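Local coordinates for protein choline dehydrogenase and related flavoproteins (Aspergillus oryzae, PDB 3Q9T) that probably oxidises formate, as a flavin-dependent oxidase of the glucose-methanol-choline family that carries 8-formyl-FAD at its catalytic site, at residues 14-19 with 556-561; 310-315 with 465-470. One frame throughout, in Å; residues are numbered along the deposited sequence.

Contact 1. Residues 14-19 with 556-561. With FAY ([(2R,3S,4R,5R)-5-(6-amino-9H-purin-9-yl)-3,4-dihydroxytetrahydrofuran-2-yl]methyl (2R,3S,4S)-5-(8-formyl-7-methyl-2,4-dioxo-3,4-dihydrobenzo[g]pteridin-10(2H)-yl)-2,3,4-trihydroxypentyl dihydrogen diphosphate), chain D.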
loop_
_atom_site.group_PDB
_atom_site.type_symbol
_atom_site.label_atom_id
_atom_site.label_comp_id
_atom_site.label_asym_id
_atom_site.label_seq_id
_atom_site.Cartn_x
_atom_site.Cartn_y
_atom_site.Cartn_z
ATOM N N GLY A 14 -13.572 13.017 -24.106
ATOM C CA GLY A 14 -12.754 13.390 -25.248
ATOM C C GLY A 14 -11.342 12.827 -25.162
ATOM O O GLY A 14 -10.359 13.562 -25.249
ATOM N N GLY A 15 -11.238 11.515 -24.998
ATOM C CA GLY A 15 -9.941 10.870 -24.872
ATOM C C GLY A 15 -9.416 10.280 -26.169
ATOM O O GLY A 15 -9.732 10.754 -27.274
ATOM N N THR A 16 -8.625 9.222 -26.028
ATOM C CA THR A 16 -7.958 8.600 -27.158
ATOM C C THR A 16 -8.907 8.058 -28.214
ATOM O O THR A 16 -8.853 8.473 -29.368
ATOM C CB THR A 16 -7.066 7.465 -26.677
ATOM O OG1 THR A 16 -6.286 7.933 -25.580
ATOM C CG2 THR A 16 -6.158 6.972 -27.792
ATOM N N ALA A 17 -9.740 7.093 -27.834
ATOM C CA ALA A 17 -10.750 6.574 -28.751
ATOM C C ALA A 17 -11.868 7.608 -28.966
ATOM O O ALA A 17 -12.445 7.719 -30.064
ATOM C CB ALA A 17 -11.331 5.271 -28.216
ATOM N N GLY A 18 -12.164 8.368 -27.916
ATOM C CA GLY A 18 -13.242 9.345 -27.972
ATOM C C GLY A 18 -13.045 10.286 -29.147
ATOM O O GLY A 18 -13.856 10.328 -30.062
ATOM N N ASN A 19 -11.949 11.032 -29.140
ATOM C CA ASN A 19 -11.669 11.943 -30.246
ATOM C C ASN A 19 -11.560 11.270 -31.607
ATOM O O ASN A 19 -11.948 11.850 -32.614
ATOM C CB ASN A 19 -10.430 12.785 -29.947
ATOM C CG ASN A 19 -10.634 13.683 -28.745
ATOM O OD1 ASN A 19 -11.779 14.027 -28.406
ATOM N ND2 ASN A 19 -9.539 14.070 -28.095
ATOM N N ASN A 556 -1.989 1.867 -29.773
ATOM C CA ASN A 556 -2.289 1.547 -31.172
ATOM C C ASN A 556 -3.622 0.789 -31.270
ATOM O O ASN A 556 -4.493 1.156 -32.066
ATOM C CB ASN A 556 -1.118 0.756 -31.788
ATOM C CG ASN A 556 -1.237 0.566 -33.313
ATOM O OD1 ASN A 556 -0.417 -0.130 -33.900
ATOM N ND2 ASN A 556 -2.249 1.173 -33.945
ATOM N N SER A 557 -3.813 -0.231 -30.434
ATOM C CA SER A 557 -5.082 -0.976 -30.434
ATOM C C SER A 557 -6.289 -0.104 -30.020
ATOM O O SER A 557 -7.420 -0.319 -30.480
ATOM C CB SER A 557 -4.994 -2.211 -29.537
ATOM O OG SER A 557 -4.764 -1.841 -28.173
ATOM N N VAL A 558 -6.051 0.883 -29.162
ATOM C CA VAL A 558 -7.139 1.746 -28.713
ATOM C C VAL A 558 -7.627 2.674 -29.831
ATOM O O VAL A 558 -8.828 2.835 -30.041
ATOM C CB VAL A 558 -6.748 2.549 -27.453
ATOM C CG1 VAL A 558 -7.904 3.441 -27.005
ATOM C CG2 VAL A 558 -6.330 1.593 -26.340
ATOM N N TYR A 559 -6.697 3.297 -30.542
ATOM C CA TYR A 559 -7.060 4.039 -31.739
ATOM C C TYR A 559 -7.749 3.100 -32.721
ATOM O O TYR A 559 -8.764 3.447 -33.297
ATOM C CB TYR A 559 -5.836 4.658 -32.401
ATOM C CG TYR A 559 -5.350 5.951 -31.778
ATOM C CD1 TYR A 559 -5.985 7.156 -32.051
ATOM C CD2 TYR A 559 -4.231 5.971 -30.941
ATOM C CE1 TYR A 559 -5.537 8.348 -31.491
ATOM C CE2 TYR A 559 -3.763 7.166 -30.389
ATOM C CZ TYR A 559 -4.424 8.348 -30.667
ATOM O OH TYR A 559 -3.969 9.532 -30.134
ATOM N N ALA A 560 -7.208 1.902 -32.912
ATOM C CA ALA A 560 -7.863 0.936 -33.809
ATOM C C ALA A 560 -9.337 0.744 -33.438
ATOM O O ALA A 560 -10.211 0.690 -34.316
ATOM C CB ALA A 560 -7.147 -0.406 -33.787
ATOM N N VAL A 561 -9.601 0.615 -32.137
ATOM C CA VAL A 561 -10.960 0.419 -31.651
ATOM C C VAL A 561 -11.867 1.596 -32.045
ATOM O O VAL A 561 -12.999 1.400 -32.502
ATOM C CB VAL A 561 -11.000 0.200 -30.122
ATOM C CG1 VAL A 561 -12.371 0.564 -29.575
ATOM C CG2 VAL A 561 -10.627 -1.266 -29.776
HETATM P P FAY D . -8.842 5.553 -23.814
HETATM N N1 FAY D . 0.143 3.102 -24.494
HETATM C C2 FAY D . 1.049 3.036 -25.550
HETATM O O2 FAY D . 0.717 2.529 -26.615
HETATM N N3 FAY D . 2.106 3.921 -25.593
HETATM C C4 FAY D . 2.592 4.424 -24.412
HETATM O O4 FAY D . 3.827 4.547 -24.307
HETATM N N5 FAY D . 2.146 5.003 -22.141
HETATM C C6 FAY D . 1.619 6.077 -20.118
HETATM C C7 FAY D . 0.704 6.523 -19.182
HETATM C C8 FAY D . -0.651 6.215 -19.343
HETATM O O8 FAY D . -2.819 6.783 -18.659
HETATM C C9 FAY D . -1.077 5.569 -20.511
HETATM P PA FAY D . -8.570 7.863 -22.202
HETATM C "C1'" FAY D . -2.022 3.948 -22.774
HETATM C C10 FAY D . 0.460 3.805 -23.356
HETATM N N10 FAY D . -0.545 4.218 -22.476
HETATM N N1A FAY D . -16.584 13.118 -16.935
HETATM O O1A FAY D . -8.114 8.021 -20.790
HETATM C C1B FAY D . -12.472 11.608 -19.829
HETATM O O1P FAY D . -9.528 6.275 -24.949
HETATM C "C2'" FAY D . -2.621 5.008 -23.727
HETATM O "O2'" FAY D . -2.197 6.249 -23.288
HETATM C C2A FAY D . -16.079 13.730 -18.067
HETATM O O2A FAY D . -7.538 8.237 -23.222
HETATM C C2B FAY D . -11.006 11.645 -19.434
HETATM O O2B FAY D . -10.586 12.914 -18.966
HETATM O O2P FAY D . -9.443 4.176 -23.600
HETATM C "C3'" FAY D . -4.150 5.078 -24.049
HETATM O "O3'" FAY D . -4.702 6.390 -24.135
HETATM N N3A FAY D . -14.976 13.202 -18.718
HETATM C C3B FAY D . -10.335 11.296 -20.744
HETATM O O3B FAY D . -10.238 12.463 -21.523
HETATM O O3P FAY D . -9.061 6.365 -22.440
HETATM C "C4'" FAY D . -5.046 4.278 -23.136
HETATM O "O4'" FAY D . -4.469 2.977 -23.073
HETATM C C4A FAY D . -14.393 12.072 -18.242
HETATM C C4B FAY D . -11.333 10.393 -21.428
HETATM O O4B FAY D . -12.562 10.540 -20.738
HETATM C C4X FAY D . 1.754 4.355 -23.284
HETATM C "C5'" FAY D . -6.498 4.249 -23.674
HETATM O "O5'" FAY D . -7.214 5.455 -23.979
HETATM C C5A FAY D . -14.894 11.437 -17.109
HETATM C C5B FAY D . -10.868 8.950 -21.422
HETATM O O5B FAY D . -9.874 8.814 -22.408
HETATM C C5X FAY D . 1.211 5.248 -21.159
HETATM C C6A FAY D . -15.997 11.966 -16.442
HETATM N N6A FAY D . -16.417 11.412 -15.296
HETATM N N7A FAY D . -14.132 10.349 -16.872
HETATM C C7M FAY D . 1.231 7.164 -17.920
HETATM C C8A FAY D . -13.174 10.266 -17.819
HETATM C C8M FAY D . -1.633 7.011 -18.572
HETATM C C9A FAY D . -0.155 5.033 -21.408
HETATM N N9A FAY D . -13.321 11.325 -18.666
#
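Thr16 and Tyr559 meet by a CH-pi contact. The methyl CG2 of Thr16 stands over one face of the tyrosine ring, displaced toward its rim, 17° off the ring normal as seen from the centroid, and its closest approach is 3.5 Å to CE2 of Tyr559. The two side chains cross at about a right angle. Beside it, at the next residue, CB of Ala17 packs 4.1 Å from CG1 of Val558, so the first turn of helix 16-25 rests against one side of helix 555-572.

Thr16 and Ala17 hold the cofactor, 8-formyl-FAD, by hydrogen bonds. With chi1 of Thr16 at -48°, CG2 is anti to the backbone N and faces the tyrosine, while OG1 stays beside that N and turns to the ligand. OG1 donates to O2A of the cofactor at 2.7 Å and accepts from the ribityl hydroxyl O3' at 2.6 Å. The same O2A also receives the amide of Thr16, N to O2A 3.2 Å, so one residue grips this oxygen twice. The neighbouring amide serves the other phosphate: N of Ala17 reaches O1P at 3.0 Å, nearly straight at 171°.

This is the strand-turn-helix of a Rossmann-type dinucleotide fold, with Gly15 and Gly18 fitting its glycine-rich GxGxxG pattern. Gly15 is the N-cap, and the helix start would be expected to favour the negative diphosphate.

Close nonbonded packing adds to these bonds. Gly15 has no side chain to intervene, and its CA comes within 3.2 Å of the adenosine-side ester oxygen O5B of the cofactor. From the opposite segment, CG1 of Val558 lies 3.7 Å from O5', while Gln555, at the start of the same helix, gives its backbone amide to the cofactor.

Contact 2. Residues 310-315 with 465-470; sequences VPFVLR and RFSYDL
One face of the Phe312 ring is met by Tyr468, whose CE2 sits above the ring centre and comes within 3.4 Å of CE1 of Phe312. At the edge of the phenylalanine, in its plane, lie CB of Ser467, 3.8 Å from CZ of Phe312, and CG of Leu314 from the same strand. The rings of Phe312 and Tyr468 are neither stacked nor perpendicular: their centroids are 4.7 Å apart, the planes are inclined at 43°, and the two side chains pass each other pointing opposite ways. The Tyr468 ring also meets that of Phe472, later in the same helix, with nearly parallel planes. Phe312 reaches its place with chi1 at 70°, its CG lying between the backbone N and the carbonyl carbon.

Leu314, two residues along the strand, sends CD2 to within 4.1 Å of OH of Tyr468, a light touch compared with the aromatic pair. Phe312 and Leu314 both direct their side chains at the helix, whereas Val313 between them points to the other side of the sheet.

The polar end of Tyr468 is anchored in two ways. A water donates to OH of Tyr468 at 2.9 Å and to the backbone O of Val313 at 2.9 Å, tying the helix to the strand, and Glu484 of strand 481-485 forms a direct hydrogen bond to the same hydroxyl. Ser467 touches the Phe312 ring through CB, while its OG bonds to the carbonyl of Gly463 one turn earlier.

The segment axes approach to 11.0 Å and run in nearly the same direction, with a crossing angle of -22°. A helix laid almost parallel to the strands on one face of a beta sheet is classic alpha/beta packing, here joining helix 454-473 to the large mixed sheet through strand 308-316.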
loop_
_atom_site.group_PDB
_atom_site.type_symbol
_atom_site.label_atom_id
_atom_site.label_comp_id
_atom_site.label_asym_id
_atom_site.label_seq_id
_atom_site.Cartn_x
_atom_site.Cartn_y
_atom_site.Cartn_z
ATOM N N VAL A 310 7.890 -4.645 -13.619
ATOM C CA VAL A 310 8.905 -4.374 -12.607
ATOM C C VAL A 310 10.077 -3.624 -13.235
ATOM O O VAL A 310 10.957 -4.224 -13.843
ATOM C CB VAL A 310 9.395 -5.656 -11.884
ATOM C CG1 VAL A 310 10.582 -5.333 -10.967
ATOM C CG2 VAL A 310 8.255 -6.284 -11.096
ATOM N N PRO A 311 10.081 -2.295 -13.110
ATOM C CA PRO A 311 11.225 -1.561 -13.651
ATOM C C PRO A 311 12.414 -1.650 -12.710
ATOM O O PRO A 311 12.246 -1.872 -11.511
ATOM C CB PRO A 311 10.727 -0.109 -13.701
ATOM C CG PRO A 311 9.250 -0.162 -13.394
ATOM C CD PRO A 311 9.036 -1.400 -12.596
ATOM N N PHE A 312 13.608 -1.464 -13.254
ATOM C CA PHE A 312 14.803 -1.376 -12.437
ATOM C C PHE A 312 15.813 -0.428 -13.073
ATOM O O PHE A 312 15.888 -0.313 -14.300
ATOM C CB PHE A 312 15.398 -2.771 -12.189
ATOM C CG PHE A 312 16.009 -3.412 -13.398
ATOM C CD1 PHE A 312 17.296 -3.089 -13.797
ATOM C CD2 PHE A 312 15.305 -4.368 -14.126
ATOM C CE1 PHE A 312 17.869 -3.704 -14.909
ATOM C CE2 PHE A 312 15.875 -4.981 -15.234
ATOM C CZ PHE A 312 17.166 -4.648 -15.624
ATOM N N VAL A 313 16.568 0.266 -12.232
ATOM C CA VAL A 313 17.536 1.258 -12.705
ATOM C C VAL A 313 18.994 0.801 -12.546
ATOM O O VAL A 313 19.388 0.283 -11.501
ATOM C CB VAL A 313 17.374 2.586 -11.958
ATOM C CG1 VAL A 313 18.564 3.523 -12.251
ATOM C CG2 VAL A 313 16.034 3.247 -12.317
ATOM N N LEU A 314 19.788 0.989 -13.597
ATOM C CA LEU A 314 21.227 0.843 -13.496
ATOM C C LEU A 314 21.914 2.195 -13.649
ATOM O O LEU A 314 21.573 2.978 -14.527
ATOM C CB LEU A 314 21.760 -0.096 -14.579
ATOM C CG LEU A 314 21.171 -1.497 -14.612
ATOM C CD1 LEU A 314 21.860 -2.318 -15.713
ATOM C CD2 LEU A 314 21.338 -2.133 -13.239
ATOM N N ARG A 315 22.903 2.456 -12.806
ATOM C CA ARG A 315 23.792 3.569 -13.052
ATOM C C ARG A 315 24.754 3.125 -14.144
ATOM O O ARG A 315 25.270 2.010 -14.135
ATOM C CB ARG A 315 24.539 3.991 -11.792
ATOM C CG ARG A 315 25.545 5.101 -12.036
ATOM C CD ARG A 315 26.125 5.600 -10.733
ATOM N NE ARG A 315 27.034 6.721 -10.936
ATOM C CZ ARG A 315 26.956 7.869 -10.273
ATOM N NH1 ARG A 315 25.996 8.046 -9.377
ATOM N NH2 ARG A 315 27.827 8.846 -10.511
ATOM N N ARG A 465 15.827 -11.564 -14.775
ATOM C CA ARG A 465 17.100 -12.275 -14.934
ATOM C C ARG A 465 17.604 -12.149 -16.383
ATOM O O ARG A 465 18.752 -11.768 -16.616
ATOM C CB ARG A 465 17.002 -13.738 -14.506
ATOM C CG ARG A 465 18.381 -14.399 -14.276
ATOM C CD ARG A 465 18.247 -15.909 -14.063
ATOM N NE ARG A 465 17.163 -16.208 -13.136
ATOM C CZ ARG A 465 17.229 -16.033 -11.819
ATOM N NH1 ARG A 465 18.344 -15.565 -11.261
ATOM N NH2 ARG A 465 16.173 -16.318 -11.060
ATOM N N PHE A 466 16.740 -12.442 -17.350
ATOM C CA PHE A 466 17.083 -12.237 -18.753
ATOM C C PHE A 466 17.644 -10.831 -19.005
ATOM O O PHE A 466 18.652 -10.689 -19.693
ATOM C CB PHE A 466 15.868 -12.488 -19.643
ATOM C CG PHE A 466 16.046 -12.039 -21.066
ATOM C CD1 PHE A 466 16.252 -12.968 -22.078
ATOM C CD2 PHE A 466 15.987 -10.686 -21.400
ATOM C CE1 PHE A 466 16.408 -12.561 -23.396
ATOM C CE2 PHE A 466 16.142 -10.268 -22.707
ATOM C CZ PHE A 466 16.350 -11.204 -23.713
ATOM N N SER A 467 16.997 -9.798 -18.455
ATOM C CA SER A 467 17.455 -8.426 -18.668
ATOM C C SER A 467 18.827 -8.168 -18.057
ATOM O O SER A 467 19.645 -7.455 -18.647
ATOM C CB SER A 467 16.453 -7.390 -18.139
ATOM O OG SER A 467 15.185 -7.558 -18.728
ATOM N N TYR A 468 19.055 -8.729 -16.868
ATOM C CA TYR A 468 20.336 -8.614 -16.166
ATOM C C TYR A 468 21.475 -9.307 -16.926
ATOM O O TYR A 468 22.550 -8.727 -17.122
ATOM C CB TYR A 468 20.210 -9.146 -14.728
ATOM C CG TYR A 468 19.981 -8.039 -13.730
ATOM C CD1 TYR A 468 20.981 -7.660 -12.834
ATOM C CD2 TYR A 468 18.785 -7.330 -13.722
ATOM C CE1 TYR A 468 20.781 -6.622 -11.928
ATOM C CE2 TYR A 468 18.571 -6.290 -12.816
ATOM C CZ TYR A 468 19.573 -5.940 -11.926
ATOM O OH TYR A 468 19.366 -4.915 -11.036
ATOM N N ASP A 469 21.225 -10.536 -17.370
ATOM C CA ASP A 469 22.171 -11.246 -18.237
ATOM C C ASP A 469 22.568 -10.403 -19.435
ATOM O O ASP A 469 23.745 -10.272 -19.759
ATOM C CB ASP A 469 21.556 -12.550 -18.740
ATOM C CG ASP A 469 21.422 -13.575 -17.655
ATOM O OD1 ASP A 469 22.027 -13.372 -16.587
ATOM O OD2 ASP A 469 20.721 -14.582 -17.867
ATOM N N LEU A 470 21.568 -9.827 -20.084
ATOM C CA LEU A 470 21.766 -9.062 -21.310
ATOM C C LEU A 470 22.685 -7.877 -21.051
ATOM O O LEU A 470 23.577 -7.569 -21.837
ATOM C CB LEU A 470 20.395 -8.577 -21.790
ATOM C CG LEU A 470 20.050 -7.838 -23.088
ATOM C CD1 LEU A 470 19.563 -6.441 -22.770
ATOM C CD2 LEU A 470 21.142 -7.850 -24.165
HETATM O O HOH W 1 18.423 -2.275 -10.396
#

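The two contacts occupy separate parts of the subunit, their centres about 32 Å apart and their nearest atoms about 19 Å apart. Contact 1 joins residues near the two ends of the chain around the cofactor, whereas contact 2 lies away from the cofactor pocket. Along the sequence, both segments of contact 2 lie within the span bracketed by contact 1. They share neither helix nor strand: one pairs two helices beside the cofactor, while the other sets a helix on the large mixed sheet. The chain passes more than once between the parallel sheet and the large mixed sheet before helix 555-572 brings its late residues back to the cofactor.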